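Local atomic coordinates of chorismate mutase and shikimate 5-dehydrogenase fusion protein (Clostridium acetobutylicum, PDB entry 3FBT), a protein that probably catalyses the reversible NADPH-linked reduction of 3-dehydroshikimate to shikimate in its dehydrogenase part and also carries a chorismate mutase part. Residues S208-L213 with L221-A226. Sequence-based numbering, arbitrary orientation.
Sequences SSAVDL and LFLKYA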
ATOM      1  N   SER A 208     -21.818 -32.310 -23.555  1.00 50.34           N
ATOM      2  CA  SER A 208     -23.056 -31.811 -22.927  1.00 52.49           C
ATOM      3  C   SER A 208     -22.868 -30.626 -21.951  1.00 52.72           C
ATOM      4  O   SER A 208     -23.848 -30.107 -21.452  1.00 53.83           O
ATOM      5  CB  SER A 208     -23.768 -32.940 -22.249  1.00 52.65           C
ATOM      6  OG  SER A 208     -22.861 -33.494 -21.336  1.00 56.09           O
ATOM      7  N   SER A 209     -21.623 -30.207 -21.680  1.00 52.38           N
ATOM      8  CA  SER A 209     -21.335 -28.929 -20.987  1.00 50.83           C
ATOM      9  C   SER A 209     -20.116 -28.170 -21.570  1.00 50.80           C
ATOM     10  O   SER A 209     -19.075 -28.767 -21.818  1.00 50.28           O
ATOM     11  CB  SER A 209     -21.046 -29.220 -19.555  1.00 51.33           C
ATOM     12  OG  SER A 209     -22.232 -29.553 -18.925  1.00 52.63           O
ATOM     13  N   ALA A 210     -20.257 -26.863 -21.783  1.00 48.31           N
ATOM     14  CA  ALA A 210     -19.199 -26.058 -22.251  1.00 46.53           C
ATOM     15  C   ALA A 210     -18.852 -25.123 -21.099  1.00 46.18           C
ATOM     16  O   ALA A 210     -19.756 -24.421 -20.677  1.00 47.24           O
ATOM     17  CB  ALA A 210     -19.686 -25.234 -23.428  1.00 44.94           C
ATOM     18  N   VAL A 211     -17.589 -25.101 -20.620  1.00 44.47           N
ATOM     19  CA  VAL A 211     -17.085 -24.154 -19.582  1.00 43.56           C
ATOM     20  C   VAL A 211     -15.970 -23.248 -20.200  1.00 43.28           C
ATOM     21  O   VAL A 211     -14.918 -23.751 -20.607  1.00 41.29           O
ATOM     22  CB  VAL A 211     -16.473 -24.901 -18.322  1.00 42.76           C
ATOM     23  CG1 VAL A 211     -16.059 -23.899 -17.121  1.00 41.43           C
ATOM     24  CG2 VAL A 211     -17.401 -25.968 -17.767  1.00 45.21           C
ATOM     25  N   ASP A 212     -16.188 -21.949 -20.294  1.00 43.48           N
ATOM     26  CA  ASP A 212     -15.116 -21.024 -20.666  1.00 44.66           C
ATOM     27  C   ASP A 212     -14.590 -20.283 -19.426  1.00 44.49           C
ATOM     28  O   ASP A 212     -15.357 -19.742 -18.656  1.00 45.33           O
ATOM     29  CB  ASP A 212     -15.616 -19.984 -21.646  1.00 44.49           C
ATOM     30  CG  ASP A 212     -14.481 -19.400 -22.489  1.00 47.61           C
ATOM     31  OD1 ASP A 212     -13.336 -19.406 -21.995  1.00 47.05           O
ATOM     32  OD2 ASP A 212     -14.719 -18.990 -23.675  1.00 49.13           O
ATOM     33  N   LEU A 213     -13.287 -20.239 -19.223  1.00 45.11           N
ATOM     34  CA  LEU A 213     -12.751 -19.490 -18.067  1.00 43.96           C
ATOM     35  C   LEU A 213     -12.708 -17.988 -18.338  1.00 43.63           C
ATOM     36  O   LEU A 213     -12.478 -17.200 -17.429  1.00 44.42           O
ATOM     37  CB  LEU A 213     -11.356 -19.958 -17.658  1.00 43.05           C
ATOM     38  CG  LEU A 213     -11.123 -21.067 -16.673  1.00 43.48           C
ATOM     39  CD1 LEU A 213     -11.850 -22.337 -17.129  1.00 40.92           C
ATOM     40  CD2 LEU A 213      -9.656 -21.222 -16.721  1.00 44.91           C
ATOM     41  N   LEU A 221     -17.819 -16.389 -28.499  1.00 52.02           N
ATOM     42  CA  LEU A 221     -18.175 -17.234 -29.643  1.00 52.78           C
ATOM     43  C   LEU A 221     -18.253 -18.684 -29.180  1.00 52.82           C
ATOM     44  O   LEU A 221     -19.248 -19.390 -29.401  1.00 54.12           O
ATOM     45  CB  LEU A 221     -17.145 -17.073 -30.773  1.00 53.90           C
ATOM     46  CG  LEU A 221     -17.504 -17.634 -32.164  1.00 54.61           C
ATOM     47  CD1 LEU A 221     -18.881 -17.093 -32.651  1.00 57.76           C
ATOM     48  CD2 LEU A 221     -16.415 -17.317 -33.180  1.00 58.22           C
ATOM     49  N   PHE A 222     -17.207 -19.133 -28.497  1.00 51.34           N
ATOM     50  CA  PHE A 222     -17.206 -20.476 -27.973  1.00 49.26           C
ATOM     51  C   PHE A 222     -18.475 -20.821 -27.203  1.00 50.00           C
ATOM     52  O   PHE A 222     -18.987 -21.942 -27.369  1.00 48.90           O
ATOM     53  CB  PHE A 222     -15.977 -20.705 -27.103  1.00 48.61           C
ATOM     54  CG  PHE A 222     -15.972 -22.005 -26.329  1.00 44.90           C
ATOM     55  CD1 PHE A 222     -15.691 -23.186 -26.967  1.00 40.36           C
ATOM     56  CD2 PHE A 222     -16.165 -22.025 -24.945  1.00 40.79           C
ATOM     57  CE1 PHE A 222     -15.625 -24.337 -26.273  1.00 40.05           C
ATOM     58  CE2 PHE A 222     -16.064 -23.175 -24.218  1.00 35.16           C
ATOM     59  CZ  PHE A 222     -15.801 -24.351 -24.890  1.00 40.69           C
ATOM     60  N   LEU A 223     -18.946 -19.923 -26.323  1.00 49.43           N
ATOM     61  CA  LEU A 223     -20.151 -20.175 -25.570  1.00 49.78           C
ATOM     62  C   LEU A 223     -21.511 -19.984 -26.331  1.00 51.43           C
ATOM     63  O   LEU A 223     -22.492 -20.678 -26.037  1.00 50.51           O
ATOM     64  CB  LEU A 223     -20.146 -19.365 -24.280  1.00 51.40           C
ATOM     65  CG  LEU A 223     -19.086 -19.742 -23.232  1.00 47.24           C
ATOM     66  CD1 LEU A 223     -19.246 -18.776 -22.085  1.00 49.21           C
ATOM     67  CD2 LEU A 223     -19.253 -21.208 -22.739  1.00 42.25           C
ATOM     68  N   LYS A 224     -21.566 -19.033 -27.256  1.00 52.80           N
ATOM     69  CA  LYS A 224     -22.717 -18.907 -28.151  1.00 55.52           C
ATOM     70  C   LYS A 224     -22.949 -20.267 -28.829  1.00 55.87           C
ATOM     71  O   LYS A 224     -24.011 -20.940 -28.639  1.00 57.06           O
ATOM     72  CB  LYS A 224     -22.439 -17.839 -29.215  1.00 56.21           C
ATOM     73  CG  LYS A 224     -23.599 -17.672 -30.191  1.00 57.86           C
ATOM     74  CD  LYS A 224     -23.170 -17.072 -31.487  1.00 57.15           C
ATOM     75  CE  LYS A 224     -22.431 -15.730 -31.279  1.00 58.30           C
ATOM     76  NZ  LYS A 224     -22.609 -14.821 -32.482  1.00 58.84           N
ATOM     77  N   TYR A 225     -21.911 -20.697 -29.552  1.00 55.53           N
ATOM     78  CA  TYR A 225     -21.848 -22.028 -30.142  1.00 55.01           C
ATOM     79  C   TYR A 225     -22.507 -23.061 -29.280  1.00 55.30           C
ATOM     80  O   TYR A 225     -23.254 -23.899 -29.780  1.00 56.04           O
ATOM     81  CB  TYR A 225     -20.404 -22.478 -30.314  1.00 53.71           C
ATOM     82  CG  TYR A 225     -19.703 -21.836 -31.445  1.00 53.95           C
ATOM     83  CD1 TYR A 225     -20.355 -20.951 -32.283  1.00 52.90           C
ATOM     84  CD2 TYR A 225     -18.364 -22.148 -31.704  1.00 54.68           C
ATOM     85  CE1 TYR A 225     -19.679 -20.360 -33.360  1.00 54.22           C
ATOM     86  CE2 TYR A 225     -17.686 -21.573 -32.720  1.00 52.38           C
ATOM     87  CZ  TYR A 225     -18.337 -20.703 -33.568  1.00 55.58           C
ATOM     88  OH  TYR A 225     -17.602 -20.162 -34.603  1.00 57.91           O
ATOM     89  N   ALA A 226     -22.159 -23.062 -27.994  1.00 55.45           N
ATOM     90  CA  ALA A 226     -22.710 -24.014 -27.066  1.00 56.07           C
ATOM     91  C   ALA A 226     -24.203 -23.750 -26.925  1.00 57.25           C
ATOM     92  O   ALA A 226     -24.985 -24.700 -26.754  1.00 57.73           O
ATOM     93  CB  ALA A 226     -22.013 -23.895 -25.713  1.00 56.18           C
TER
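D212 meets helix 221-228 with CB, CG and OD2 while OD1 turns away, and it illustrates how one residue can be apolar at its root and polar at its end. CB of D212 lies 3.8 Å from CG of L223, with both methyls of that leucine close by. CG of D212 is turned anti to the backbone N (chi1 -156°), which brings it to 4.0 Å from CD2 of F222; OD2 of D212 comes nearer still, 3.6 Å from CD2 of F222. Carboxylate and ring planes stand almost perpendicular, 89° apart. Residues around the contact hold the carboxylate: OD1 bonds to ND2 of N184 and the backbone N of I214, OD2 to the hydroxyl of T220 just before the helix. Two residues back on the strand, the methyl of A210 packs 3.5 Å from CB of A226 and 4.2 Å from CE2 of F222. The strand and helix run nearly antiparallel (164°), as in the beta-alpha-beta unit of a Rossmann-type domain, here continuing to strand 232-234. No hydrogen bond links the two segments, so their cohesion is van der Waals packing, while the buried carboxylate ties the strand end to strand 181-184, I214 and T220, next to L213, a predicted NADP(+)-binding residue.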